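Local coordinates for toluene, o-xylene monooxygenase oxygenase subunit (Pseudomonas stutzeri, PDB 2INC), which forms part of a multicomponent monooxygenase that hydroxylates toluene and o-xylene, probably as a helical partner of the subunit carrying the diiron centre, at residues L81-Q86 / A254-R259; Q104-E109 / R167-C172; E109-L114 / P174-G179; Y123-L128 / P221-A226; Q229-L234 / T241-L246. All coordinates share one frame; numbering follows the deposited sequence.

Interaction 1. Residues L81-Q86 / A254-R259; sequences LLQDGQ and AERHRR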
# COMPACT_ATOMS: atom_id res chain seq x y z
N LEU B 81 11.81 -6.20 -2.16
CA LEU B 81 11.16 -6.35 -3.45
C LEU B 81 11.92 -7.34 -4.35
O LEU B 81 11.31 -8.23 -4.97
CB LEU B 81 11.05 -5.02 -4.20
CG LEU B 81 9.90 -4.12 -3.78
CD1 LEU B 81 10.09 -2.74 -4.46
CD2 LEU B 81 8.56 -4.75 -4.22
N LEU B 82 13.23 -7.19 -4.40
CA LEU B 82 14.07 -7.99 -5.29
C LEU B 82 14.00 -9.43 -4.83
O LEU B 82 13.77 -10.35 -5.63
CB LEU B 82 15.51 -7.49 -5.18
CG LEU B 82 16.61 -7.88 -6.19
CD1 LEU B 82 17.93 -8.02 -5.48
CD2 LEU B 82 16.38 -9.04 -7.03
N GLN B 83 14.21 -9.62 -3.53
CA GLN B 83 14.30 -10.99 -3.02
C GLN B 83 12.98 -11.72 -2.86
O GLN B 83 12.94 -12.95 -2.93
CB GLN B 83 15.10 -11.03 -1.73
CG GLN B 83 16.54 -10.63 -1.89
CD GLN B 83 17.34 -11.55 -2.79
OE1 GLN B 83 17.17 -11.56 -4.00
NE2 GLN B 83 18.28 -12.28 -2.20
N ASP B 84 11.88 -10.99 -2.67
CA ASP B 84 10.59 -11.64 -2.79
C ASP B 84 10.37 -12.14 -4.22
O ASP B 84 9.81 -13.20 -4.41
CB ASP B 84 9.48 -10.69 -2.35
CG ASP B 84 8.16 -11.35 -2.28
OD1 ASP B 84 7.98 -12.32 -1.47
OD2 ASP B 84 7.27 -10.88 -3.00
N GLY B 85 10.80 -11.41 -5.26
CA GLY B 85 10.69 -11.98 -6.64
C GLY B 85 11.52 -13.26 -6.80
O GLY B 85 11.03 -14.30 -7.23
N GLN B 86 12.78 -13.20 -6.39
CA GLN B 86 13.69 -14.36 -6.45
C GLN B 86 13.21 -15.53 -5.61
O GLN B 86 13.41 -16.70 -6.01
CB GLN B 86 15.09 -13.92 -6.01
CG GLN B 86 15.72 -12.95 -7.03
CD GLN B 86 15.92 -13.61 -8.41
OE1 GLN B 86 16.54 -14.68 -8.51
NE2 GLN B 86 15.39 -12.98 -9.46
N ALA B 254 25.58 -14.01 -5.00
CA ALA B 254 27.04 -13.96 -4.90
C ALA B 254 27.61 -12.90 -5.86
O ALA B 254 28.54 -12.19 -5.50
CB ALA B 254 27.63 -15.32 -5.21
N GLU B 255 27.07 -12.83 -7.07
CA GLU B 255 27.50 -11.79 -8.02
C GLU B 255 27.27 -10.38 -7.46
O GLU B 255 28.12 -9.54 -7.63
CB GLU B 255 26.78 -11.97 -9.35
CG GLU B 255 27.33 -13.15 -10.19
CD GLU B 255 26.21 -13.78 -11.11
OE1 GLU B 255 25.22 -13.09 -11.50
OE2 GLU B 255 26.33 -14.99 -11.45
N ARG B 256 26.15 -10.16 -6.79
CA ARG B 256 25.90 -8.89 -6.09
C ARG B 256 26.95 -8.53 -5.02
O ARG B 256 27.45 -7.40 -4.95
CB ARG B 256 24.50 -8.88 -5.48
CG ARG B 256 24.10 -7.51 -4.96
CD ARG B 256 22.61 -7.40 -4.68
NE ARG B 256 22.11 -8.47 -3.78
CZ ARG B 256 21.40 -9.49 -4.23
NH1 ARG B 256 20.96 -10.46 -3.43
NH2 ARG B 256 21.14 -9.56 -5.51
N HIS B 257 27.27 -9.51 -4.15
CA HIS B 257 28.29 -9.31 -3.16
C HIS B 257 29.63 -8.95 -3.81
O HIS B 257 30.35 -8.10 -3.30
CB HIS B 257 28.47 -10.56 -2.32
CG HIS B 257 27.17 -11.07 -1.74
ND1 HIS B 257 27.00 -12.39 -1.35
CD2 HIS B 257 25.97 -10.46 -1.56
CE1 HIS B 257 25.76 -12.55 -0.89
NE2 HIS B 257 25.11 -11.40 -1.02
N ARG B 258 29.96 -9.60 -4.92
CA ARG B 258 31.23 -9.28 -5.60
C ARG B 258 31.19 -7.85 -6.17
O ARG B 258 32.21 -7.16 -6.21
CB ARG B 258 31.53 -10.29 -6.72
CG ARG B 258 32.06 -11.64 -6.23
CD ARG B 258 32.02 -12.65 -7.37
NE ARG B 258 32.03 -14.02 -6.84
CZ ARG B 258 32.14 -15.09 -7.61
NH1 ARG B 258 32.27 -14.92 -8.92
NH2 ARG B 258 32.11 -16.31 -7.07
N ARG B 259 30.03 -7.43 -6.63
CA ARG B 259 29.90 -6.06 -7.17
C ARG B 259 30.21 -4.97 -6.12
O ARG B 259 30.95 -4.03 -6.41
CB ARG B 259 28.52 -5.82 -7.76
CG ARG B 259 28.31 -6.53 -9.13
CD ARG B 259 27.14 -5.92 -9.87
NE ARG B 259 25.85 -6.15 -9.21
CZ ARG B 259 25.11 -7.24 -9.35
NH1 ARG B 259 25.55 -8.25 -10.09
NH2 ARG B 259 23.94 -7.36 -8.74
O HOH W 1 19.19 -12.00 -5.94

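Interaction 2. Residues Q104-E109 / R167-C172; sequences QMLTRE and RELANC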
# COMPACT_ATOMS: atom_id res chain seq x y z
N GLN B 104 12.68 -38.39 -6.43
CA GLN B 104 12.47 -39.84 -6.68
C GLN B 104 13.22 -40.33 -7.91
O GLN B 104 13.50 -41.51 -8.01
CB GLN B 104 10.96 -40.15 -6.81
CG GLN B 104 10.14 -40.07 -5.47
CD GLN B 104 9.89 -38.62 -4.89
OE1 GLN B 104 9.61 -38.46 -3.68
NE2 GLN B 104 9.98 -37.58 -5.76
N MET B 105 13.54 -39.45 -8.85
CA MET B 105 14.23 -39.84 -10.08
C MET B 105 15.76 -39.76 -10.00
O MET B 105 16.45 -40.15 -10.93
CB MET B 105 13.77 -38.94 -11.25
CG MET B 105 12.27 -38.81 -11.41
SD MET B 105 11.61 -40.44 -11.79
CE MET B 105 12.58 -40.92 -13.23
N LEU B 106 16.31 -39.18 -8.93
CA LEU B 106 17.78 -39.09 -8.81
C LEU B 106 18.35 -40.49 -8.56
O LEU B 106 17.68 -41.33 -7.92
CB LEU B 106 18.15 -38.20 -7.60
CG LEU B 106 17.53 -36.80 -7.47
CD1 LEU B 106 17.79 -36.17 -6.06
CD2 LEU B 106 18.03 -35.92 -8.62
N THR B 107 19.58 -40.74 -9.00
CA THR B 107 20.19 -42.08 -8.78
C THR B 107 20.68 -42.27 -7.34
O THR B 107 20.92 -41.29 -6.62
CB THR B 107 21.39 -42.33 -9.66
OG1 THR B 107 22.42 -41.38 -9.32
CG2 THR B 107 21.03 -42.19 -11.14
N ARG B 108 20.88 -43.52 -6.92
CA ARG B 108 21.36 -43.75 -5.55
C ARG B 108 22.72 -43.09 -5.34
O ARG B 108 23.00 -42.52 -4.26
CB ARG B 108 21.48 -45.27 -5.27
CG ARG B 108 21.94 -45.59 -3.84
CD ARG B 108 21.02 -44.90 -2.77
NE ARG B 108 21.56 -44.95 -1.41
CZ ARG B 108 20.83 -44.89 -0.29
NH1 ARG B 108 19.50 -44.77 -0.33
NH2 ARG B 108 21.45 -44.96 0.89
N GLU B 109 23.57 -43.17 -6.38
CA GLU B 109 24.92 -42.64 -6.31
C GLU B 109 24.91 -41.10 -6.15
O GLU B 109 25.69 -40.54 -5.36
CB GLU B 109 25.71 -43.02 -7.57
CG GLU B 109 26.00 -44.55 -7.69
CD GLU B 109 24.84 -45.43 -8.33
OE1 GLU B 109 25.07 -46.67 -8.46
OE2 GLU B 109 23.74 -44.91 -8.68
N ARG B 167 15.54 -31.47 4.51
CA ARG B 167 14.30 -32.15 4.94
C ARG B 167 13.61 -32.91 3.82
O ARG B 167 13.15 -34.03 3.99
CB ARG B 167 13.27 -31.18 5.45
CG ARG B 167 13.33 -30.90 6.85
CD ARG B 167 12.35 -31.83 7.66
NE ARG B 167 12.98 -33.09 7.80
CZ ARG B 167 13.90 -33.44 8.70
NH1 ARG B 167 14.38 -34.65 8.55
NH2 ARG B 167 14.33 -32.68 9.70
N GLU B 168 13.48 -32.28 2.67
CA GLU B 168 12.83 -32.95 1.52
C GLU B 168 13.58 -34.19 1.09
O GLU B 168 12.97 -35.25 0.81
CB GLU B 168 12.73 -31.99 0.33
CG GLU B 168 11.71 -30.95 0.49
CD GLU B 168 11.17 -30.53 -0.86
OE1 GLU B 168 9.93 -30.64 -1.08
OE2 GLU B 168 11.99 -30.13 -1.73
N LEU B 169 14.91 -34.09 1.06
CA LEU B 169 15.77 -35.27 0.85
C LEU B 169 15.62 -36.36 1.90
O LEU B 169 15.48 -37.54 1.54
CB LEU B 169 17.24 -34.86 0.65
CG LEU B 169 17.50 -34.09 -0.67
CD1 LEU B 169 18.85 -33.40 -0.57
CD2 LEU B 169 17.45 -35.03 -1.90
N ALA B 170 15.62 -36.00 3.19
CA ALA B 170 15.42 -36.96 4.25
C ALA B 170 14.06 -37.63 4.13
O ALA B 170 13.91 -38.79 4.54
CB ALA B 170 15.49 -36.28 5.56
N ASN B 171 13.05 -36.90 3.66
CA ASN B 171 11.73 -37.52 3.53
C ASN B 171 11.79 -38.54 2.40
O ASN B 171 11.23 -39.62 2.52
CB ASN B 171 10.64 -36.49 3.23
CG ASN B 171 10.27 -35.66 4.43
OD1 ASN B 171 10.58 -36.01 5.57
ND2 ASN B 171 9.58 -34.56 4.19
N CYS B 172 12.46 -38.20 1.30
CA CYS B 172 12.56 -39.10 0.16
C CYS B 172 13.47 -40.29 0.45
O CYS B 172 13.20 -41.42 -0.01
CB CYS B 172 13.05 -38.33 -1.06
SG CYS B 172 12.69 -39.17 -2.65

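Interaction 3. Residues E109-L114 / P174-G179; sequences EWVETL and PDVGFG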
# COMPACT_ATOMS: atom_id res chain seq x y z
N GLU B 109 23.57 -43.17 -6.38
CA GLU B 109 24.92 -42.64 -6.31
C GLU B 109 24.91 -41.10 -6.15
O GLU B 109 25.69 -40.54 -5.36
CB GLU B 109 25.71 -43.02 -7.57
CG GLU B 109 26.00 -44.55 -7.69
CD GLU B 109 24.84 -45.43 -8.33
OE1 GLU B 109 25.07 -46.67 -8.46
OE2 GLU B 109 23.74 -44.91 -8.68
N TRP B 110 24.05 -40.43 -6.90
CA TRP B 110 23.91 -38.96 -6.73
C TRP B 110 23.35 -38.61 -5.33
O TRP B 110 23.84 -37.71 -4.63
CB TRP B 110 23.00 -38.37 -7.81
CG TRP B 110 22.86 -36.89 -7.62
CD1 TRP B 110 21.76 -36.19 -7.27
CD2 TRP B 110 23.90 -35.94 -7.79
NE1 TRP B 110 22.05 -34.83 -7.19
CE2 TRP B 110 23.37 -34.67 -7.51
CE3 TRP B 110 25.25 -36.05 -8.15
CZ2 TRP B 110 24.15 -33.50 -7.57
CZ3 TRP B 110 26.02 -34.88 -8.20
CH2 TRP B 110 25.47 -33.64 -7.91
N VAL B 111 22.35 -39.33 -4.90
CA VAL B 111 21.83 -39.12 -3.56
C VAL B 111 22.96 -39.18 -2.51
O VAL B 111 23.06 -38.34 -1.61
CB VAL B 111 20.69 -40.09 -3.24
CG1 VAL B 111 20.36 -40.11 -1.73
CG2 VAL B 111 19.42 -39.71 -4.03
N GLU B 112 23.84 -40.16 -2.63
CA GLU B 112 25.00 -40.19 -1.73
C GLU B 112 25.95 -39.01 -1.91
O GLU B 112 26.52 -38.54 -0.93
CB GLU B 112 25.72 -41.52 -1.88
CG GLU B 112 24.89 -42.60 -1.17
CD GLU B 112 25.42 -44.01 -1.37
OE1 GLU B 112 24.91 -44.91 -0.65
OE2 GLU B 112 26.35 -44.21 -2.21
N THR B 113 26.15 -38.53 -3.14
CA THR B 113 26.94 -37.33 -3.36
C THR B 113 26.31 -36.09 -2.69
O THR B 113 27.02 -35.27 -2.13
CB THR B 113 27.02 -37.09 -4.84
OG1 THR B 113 27.55 -38.28 -5.40
CG2 THR B 113 27.90 -35.89 -5.22
N LEU B 114 25.00 -35.94 -2.79
CA LEU B 114 24.29 -34.90 -2.04
C LEU B 114 24.54 -34.96 -0.53
O LEU B 114 24.83 -33.93 0.05
CB LEU B 114 22.78 -35.03 -2.27
CG LEU B 114 22.34 -34.72 -3.68
CD1 LEU B 114 20.82 -34.87 -3.70
CD2 LEU B 114 22.74 -33.31 -4.13
N PRO B 174 15.02 -41.67 3.70
CA PRO B 174 15.15 -41.64 5.15
C PRO B 174 16.29 -42.47 5.72
O PRO B 174 16.64 -42.31 6.92
CB PRO B 174 13.83 -42.21 5.64
CG PRO B 174 12.92 -42.22 4.49
CD PRO B 174 13.75 -42.28 3.26
N ASP B 175 16.85 -43.36 4.90
CA ASP B 175 17.96 -44.20 5.35
C ASP B 175 19.33 -43.54 5.17
O ASP B 175 20.34 -44.06 5.63
CB ASP B 175 17.92 -45.59 4.65
CG ASP B 175 18.13 -45.52 3.08
OD1 ASP B 175 18.75 -46.47 2.52
OD2 ASP B 175 17.67 -44.55 2.39
N VAL B 176 19.37 -42.40 4.51
CA VAL B 176 20.68 -41.78 4.18
C VAL B 176 21.28 -40.99 5.38
O VAL B 176 22.51 -40.81 5.47
CB VAL B 176 20.55 -40.91 2.90
CG1 VAL B 176 21.83 -40.15 2.61
CG2 VAL B 176 20.21 -41.79 1.70
N GLY B 177 20.42 -40.55 6.31
CA GLY B 177 20.82 -39.69 7.43
C GLY B 177 20.84 -38.19 7.11
O GLY B 177 21.40 -37.39 7.89
N PHE B 178 20.26 -37.78 5.98
CA PHE B 178 20.07 -36.34 5.72
C PHE B 178 19.49 -35.69 6.97
O PHE B 178 18.51 -36.19 7.53
CB PHE B 178 19.10 -36.10 4.57
CG PHE B 178 19.63 -36.44 3.26
CD1 PHE B 178 20.63 -35.67 2.71
CD2 PHE B 178 19.11 -37.53 2.52
CE1 PHE B 178 21.12 -35.94 1.43
CE2 PHE B 178 19.58 -37.79 1.25
CZ PHE B 178 20.59 -37.01 0.70
N GLY B 179 20.05 -34.56 7.38
CA GLY B 179 19.56 -33.86 8.58
C GLY B 179 20.29 -34.29 9.85
O GLY B 179 20.50 -33.47 10.78

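Interaction 4. Residues Y123-L128 / P221-A226; sequences YLFHAL and PAVEEA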
# COMPACT_ATOMS: atom_id res chain seq x y z
N TYR B 123 26.37 -25.71 7.36
CA TYR B 123 27.41 -25.18 8.27
C TYR B 123 28.21 -24.09 7.56
O TYR B 123 28.42 -22.98 8.08
CB TYR B 123 28.29 -26.32 8.85
CG TYR B 123 27.44 -27.20 9.74
CD1 TYR B 123 27.18 -26.82 11.05
CD2 TYR B 123 26.84 -28.38 9.27
CE1 TYR B 123 26.37 -27.57 11.87
CE2 TYR B 123 25.97 -29.14 10.13
CZ TYR B 123 25.77 -28.72 11.40
OH TYR B 123 24.92 -29.39 12.30
N LEU B 124 28.65 -24.36 6.37
CA LEU B 124 29.50 -23.40 5.72
C LEU B 124 28.71 -22.08 5.45
O LEU B 124 29.25 -21.01 5.67
CB LEU B 124 30.04 -23.98 4.43
CG LEU B 124 30.93 -23.03 3.65
CD1 LEU B 124 32.04 -22.33 4.52
CD2 LEU B 124 31.64 -23.87 2.57
N PHE B 125 27.46 -22.17 5.02
CA PHE B 125 26.68 -20.95 4.71
C PHE B 125 26.37 -20.18 5.98
O PHE B 125 26.40 -18.95 5.95
CB PHE B 125 25.36 -21.27 3.94
CG PHE B 125 25.57 -21.84 2.55
CD1 PHE B 125 24.55 -22.62 1.95
CD2 PHE B 125 26.72 -21.61 1.83
CE1 PHE B 125 24.68 -23.16 0.68
CE2 PHE B 125 26.89 -22.16 0.55
CZ PHE B 125 25.86 -22.93 -0.04
N HIS B 126 26.10 -20.89 7.09
CA HIS B 126 25.91 -20.19 8.34
C HIS B 126 27.22 -19.52 8.82
O HIS B 126 27.18 -18.39 9.29
CB HIS B 126 25.37 -21.08 9.45
CG HIS B 126 25.02 -20.31 10.70
ND1 HIS B 126 24.00 -19.39 10.73
CD2 HIS B 126 25.62 -20.26 11.90
CE1 HIS B 126 23.95 -18.83 11.93
NE2 HIS B 126 24.92 -19.36 12.67
N ALA B 127 28.36 -20.15 8.60
CA ALA B 127 29.66 -19.54 8.94
C ALA B 127 29.87 -18.28 8.08
O ALA B 127 30.39 -17.30 8.58
CB ALA B 127 30.80 -20.54 8.69
N LEU B 128 29.40 -18.28 6.84
CA LEU B 128 29.48 -17.06 6.04
C LEU B 128 28.56 -15.97 6.57
O LEU B 128 28.90 -14.75 6.51
CB LEU B 128 29.15 -17.36 4.57
CG LEU B 128 30.13 -18.22 3.77
CD1 LEU B 128 29.55 -18.39 2.36
CD2 LEU B 128 31.49 -17.55 3.73
N PRO B 221 34.65 -16.12 -2.82
CA PRO B 221 34.79 -16.66 -4.19
C PRO B 221 35.19 -18.13 -4.25
O PRO B 221 34.73 -18.81 -5.14
CB PRO B 221 35.81 -15.70 -4.85
CG PRO B 221 35.56 -14.37 -4.05
CD PRO B 221 35.48 -14.93 -2.61
N ALA B 222 35.97 -18.63 -3.28
CA ALA B 222 36.29 -20.07 -3.20
C ALA B 222 35.05 -20.90 -2.88
O ALA B 222 34.84 -21.95 -3.49
CB ALA B 222 37.39 -20.36 -2.20
N VAL B 223 34.25 -20.48 -1.89
CA VAL B 223 32.99 -21.19 -1.58
C VAL B 223 32.05 -21.19 -2.78
O VAL B 223 31.44 -22.22 -3.14
CB VAL B 223 32.28 -20.55 -0.37
CG1 VAL B 223 30.90 -21.21 -0.18
CG2 VAL B 223 33.12 -20.73 0.86
N GLU B 224 31.94 -20.05 -3.45
CA GLU B 224 30.94 -19.92 -4.50
C GLU B 224 31.34 -20.76 -5.69
O GLU B 224 30.50 -21.38 -6.30
CB GLU B 224 30.75 -18.46 -4.89
CG GLU B 224 30.11 -17.65 -3.72
CD GLU B 224 30.50 -16.17 -3.71
OE1 GLU B 224 31.16 -15.67 -4.70
OE2 GLU B 224 30.14 -15.50 -2.71
N GLU B 225 32.64 -20.79 -6.01
CA GLU B 225 33.11 -21.58 -7.15
C GLU B 225 33.04 -23.09 -6.89
O GLU B 225 32.56 -23.85 -7.72
CB GLU B 225 34.48 -21.10 -7.68
CG GLU B 225 34.45 -19.67 -8.30
CD GLU B 225 33.32 -19.39 -9.33
OE1 GLU B 225 33.12 -20.20 -10.27
OE2 GLU B 225 32.63 -18.33 -9.21
N ALA B 226 33.40 -23.52 -5.69
CA ALA B 226 33.27 -24.93 -5.36
C ALA B 226 31.82 -25.40 -5.25
O ALA B 226 31.38 -26.37 -5.92
CB ALA B 226 34.07 -25.26 -4.07

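Interaction 5. Residues Q229-L234 / T241-L246; sequences QQLGSL and TLLGLL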
# COMPACT_ATOMS: atom_id res chain seq x y z
N GLN B 229 29.16 -23.10 -8.34
CA GLN B 229 29.55 -23.35 -9.70
C GLN B 229 29.82 -24.84 -10.00
O GLN B 229 29.16 -25.40 -10.87
CB GLN B 229 30.72 -22.48 -10.09
CG GLN B 229 30.97 -22.43 -11.59
CD GLN B 229 29.84 -21.82 -12.34
OE1 GLN B 229 29.21 -20.87 -11.89
NE2 GLN B 229 29.58 -22.34 -13.52
N GLN B 230 30.75 -25.47 -9.29
CA GLN B 230 31.22 -26.79 -9.70
C GLN B 230 30.21 -27.84 -9.28
O GLN B 230 29.87 -28.73 -10.06
CB GLN B 230 32.61 -27.08 -9.10
CG GLN B 230 33.74 -26.20 -9.66
CD GLN B 230 33.90 -26.35 -11.14
OE1 GLN B 230 33.92 -27.46 -11.64
NE2 GLN B 230 33.99 -25.23 -11.86
N LEU B 231 29.73 -27.77 -8.05
CA LEU B 231 28.70 -28.73 -7.65
C LEU B 231 27.41 -28.53 -8.47
O LEU B 231 26.82 -29.50 -8.95
CB LEU B 231 28.43 -28.64 -6.15
CG LEU B 231 27.37 -29.61 -5.60
CD1 LEU B 231 27.90 -31.03 -5.73
CD2 LEU B 231 27.05 -29.29 -4.16
N GLY B 232 26.98 -27.28 -8.68
CA GLY B 232 25.78 -27.01 -9.50
C GLY B 232 25.91 -27.59 -10.92
O GLY B 232 24.98 -28.21 -11.42
N SER B 233 27.07 -27.42 -11.57
CA SER B 233 27.31 -28.03 -12.91
C SER B 233 27.25 -29.54 -12.88
O SER B 233 26.65 -30.23 -13.73
CB SER B 233 28.70 -27.70 -13.39
OG SER B 233 28.70 -26.34 -13.69
N LEU B 234 27.88 -30.09 -11.86
CA LEU B 234 27.83 -31.50 -11.71
C LEU B 234 26.38 -31.96 -11.51
O LEU B 234 25.96 -32.97 -12.09
CB LEU B 234 28.69 -31.88 -10.51
CG LEU B 234 28.77 -33.35 -10.23
CD1 LEU B 234 29.42 -34.06 -11.44
CD2 LEU B 234 29.58 -33.54 -8.93
N THR B 241 18.08 -31.44 -11.66
CA THR B 241 17.85 -30.12 -12.23
C THR B 241 17.56 -29.10 -11.13
O THR B 241 17.94 -27.95 -11.29
CB THR B 241 16.84 -30.09 -13.46
OG1 THR B 241 15.73 -29.21 -13.21
CG2 THR B 241 16.40 -31.48 -13.89
N LEU B 242 16.95 -29.52 -10.01
CA LEU B 242 16.64 -28.58 -8.94
C LEU B 242 17.95 -27.92 -8.48
O LEU B 242 18.11 -26.69 -8.53
CB LEU B 242 15.89 -29.30 -7.78
CG LEU B 242 15.09 -28.47 -6.77
CD1 LEU B 242 14.12 -29.36 -6.09
CD2 LEU B 242 16.04 -27.97 -5.75
N LEU B 243 18.93 -28.73 -8.08
CA LEU B 243 20.15 -28.13 -7.50
C LEU B 243 20.88 -27.29 -8.56
O LEU B 243 21.43 -26.22 -8.29
CB LEU B 243 21.06 -29.22 -6.91
CG LEU B 243 22.34 -28.68 -6.23
CD1 LEU B 243 22.09 -27.53 -5.26
CD2 LEU B 243 23.05 -29.81 -5.59
N GLY B 244 20.87 -27.77 -9.80
CA GLY B 244 21.47 -27.01 -10.92
C GLY B 244 20.85 -25.63 -10.90
O GLY B 244 21.55 -24.64 -10.87
N LEU B 245 19.53 -25.56 -10.83
CA LEU B 245 18.86 -24.24 -10.82
C LEU B 245 19.00 -23.43 -9.54
O LEU B 245 19.15 -22.21 -9.60
CB LEU B 245 17.37 -24.40 -11.18
CG LEU B 245 17.13 -24.84 -12.62
CD1 LEU B 245 15.64 -25.18 -12.79
CD2 LEU B 245 17.56 -23.76 -13.63
N LEU B 246 18.89 -24.11 -8.39
CA LEU B 246 19.06 -23.50 -7.08
C LEU B 246 20.43 -22.80 -6.97
O LEU B 246 20.52 -21.65 -6.50
CB LEU B 246 18.95 -24.59 -6.00
CG LEU B 246 19.03 -24.09 -4.55
CD1 LEU B 246 17.96 -22.96 -4.38
CD2 LEU B 246 18.78 -25.26 -3.50

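Interaction 1. Residues L81-Q86 / A254-R259
This is a polar, water-bridged contact between helix 76-99 and helix 241-268, in which Leu82 and Gln83 meet the long side chain of Arg256. The two backbones stay well apart, 11.9 Å between the CA atoms of Leu82 and Arg256, so the side chains span the gap from opposite directions. The arginine chain runs extended from the helix and then bends at chi3 (54°), bringing its guanidinium up to Leu82, whose CD1 lies over one face, 3.6 Å from NH2. The Gln83 amide plane stands 78° from the guanidinium. A water at the guanidinium edge, in its plane, donates to Gln83 OE1 (2.8 Å) and accepts from Arg256 NH2 (3.2 Å). Gln83 NE2 and Arg256 NH1 are both donors, 3.5 Å apart; they share the acceptor Asp253 OD1, and NH1 has a second carboxylate in Asp154. Two donors can therefore lie side by side here because a common anion, which probably offsets the arginine charge, holds both.

Interaction 2. Residues Q104-E109 / R167-C172
The backbones come nearest at Gln104 and Cys172, 6.9 Å between CA atoms, where the turn leading into helix 108-117 passes the last turn of helix 142-172. This is the end of an all-helical, ferritin-like bundle, and helix 108-117 starts with an N-cap: the side chain of Thr107 accepts from the backbone N of Trp110. Two pairs of side chains make the contact, one partly open to solvent and one buried. On the inner side, Leu106 CD1 meets Leu169 CD2 at 4.3 Å, methyl against methyl. Both leucines also touch Leu114 of helix 108-117, so this loose pair belongs to a larger apolar cluster that takes in Val111 and Phe178 as well. Toward the surface, Gln104 bends at chi2 (72°), which turns its amide toward the end of helix 142-172. Its NE2 is bound to Gly101 O in its own loop, and that bond fixes which end of the amide faces the cysteine. The outward side of the same helix turn, at Arg167, Glu168 and Asn171, packs against the chain of another protein in the complex. Cys172 SG stands anti to its own backbone N (chi1 -161°) and lies 3.3 Å from Gln104 OE1 and 3.6 Å from Gln104 CD.

Interaction 3. Residues E109-L114 / P174-G179
Val111 and Phe178 make the tight half of this contact, where the loop after helix 142-172 lies against helix 108-117. The phenyl ring crosses the valine at about a right angle: CE2 sits 3.9 Å from Val111 CG1, while CZ comes to 3.6 Å from the carbonyl oxygen Val111 O. Farther along the helix, Leu114 approaches the ring, its backbone C near the ring plane at the edge and its CB 4.2 Å from Phe178 CE1. Val176 fills in from its own segment, with CG1 over one face of the ring and CG2 3.8 Å from Val111 CG1. The loop thus buries the Phe178 ring at this end of the helical bundle, where Leu169 and Ala170 of helix 142-172 also pack on it. Between Val176 and Phe178 the chain turns through Gly177, whose positive phi (85°) would jam a side chain against the preceding carbonyl. The other side is looser and more polar. Asp175 pairs with Arg108, while exposed Glu112, starting out away from the loop, makes a long, weak ion pair with the same arginine. On the helix's far side, Thr113 N and Thr113 OG1 grip Glu109 O from opposite faces of its plane, OG1 at 2.9 Å.

Interaction 4. Residues Y123-L128 / P221-A226
Val223 carries this contact, set against Leu124, Phe125 and Leu128 on the facing helix. Its CB points at the helix opposite and lies 4.4 Å from Leu128 CD1. At CB the side chain forks. With chi1 at 173°, CG1 stands anti to the backbone N and does most of the work: it touches Leu124 CD2 at 3.9 Å and Leu128 CD1 at 4.0 Å. Val223 CG1 also lies 4.2 Å from Phe125 CE2, an approach close to the ring plane at its edge. The other branch, CG2, meets only Leu124 among these residues, with CD2 at 3.9 Å and CD1 at 4.1 Å; both leucine methyls meet that branch, the two side chains reaching toward each other tip to tip. One valine is thus received by side chains from a single turn of helix 121-138. Every residue that touches is buried, and the packing is purely apolar. Trp158 meets the Phe125 ring edge-to-face from helix 142-172, while Phe195 of helix 190-202 covers Val223. Helix 208-237 is kinked at Pro221, just before the valine, and has a wider pi-type turn at 224-226. The two short segments run nearly antiparallel, at 151°, with axes 11.9 Å apart; such apolar packing between long antiparallel helices is the core of the ferritin-like bundle to which this hydroxylase family belongs.

Interaction 5. Residues Q229-L234 / T241-L246
Gln229 O takes two bonds from one residue: Ser233 N at 3.0 Å, the regular helical bond, and Ser233 OG, also at 3.0 Å, from the opposite face of the carbonyl plane. The hydroxyl comes in at a C=O...O angle of 153°, tilted 27° from that plane, and so spends its polarity on its own helix, on the side away from helix 241-268. On the facing side the two helices meet glycine to glycine. Gly232 and Gly244 have CA atoms only 4.5 Å apart, and Gly232 O lies 3.7 Å from Gly244 CA; with no side chain on either residue, the backbones themselves touch. Beside this point Leu231 CD2 meets Leu243 CD2 at 4.3 Å and adds an apolar contact on one flank. The pair forms a helical hairpin, joined by the short turn that holds Asp240, whose OD1 accepts from Leu243 N. Around it, helix 76-99 packs on Leu242 and Leu245, helix 142-172 on Leu242 and Leu246, and helix 303-319 on Gln230.

In the fold
The five contacts follow the length of the bundle. Interactions 2 and 3 lie together at one end, their centres 7 Å apart, tied by the salt bridge from Arg108 to Asp175. Interaction 3 leads on to interaction 5, where Leu114 CD2 meets Leu243 CD2 at 3.8 Å and Trp110 packs on Leu231 and Leu234. Helix 208-237 carries the chain from interaction 4 into interaction 5, with centres 15 Å apart. Interaction 4 is joined to interaction 1 by ion pairs, Arg258 NH2 lying 2.6 Å from Glu224 OE1 and also pairing with Glu225. Interactions 1 and 3 are 30 Å apart between centres. No metal or ligand takes part in any of the five.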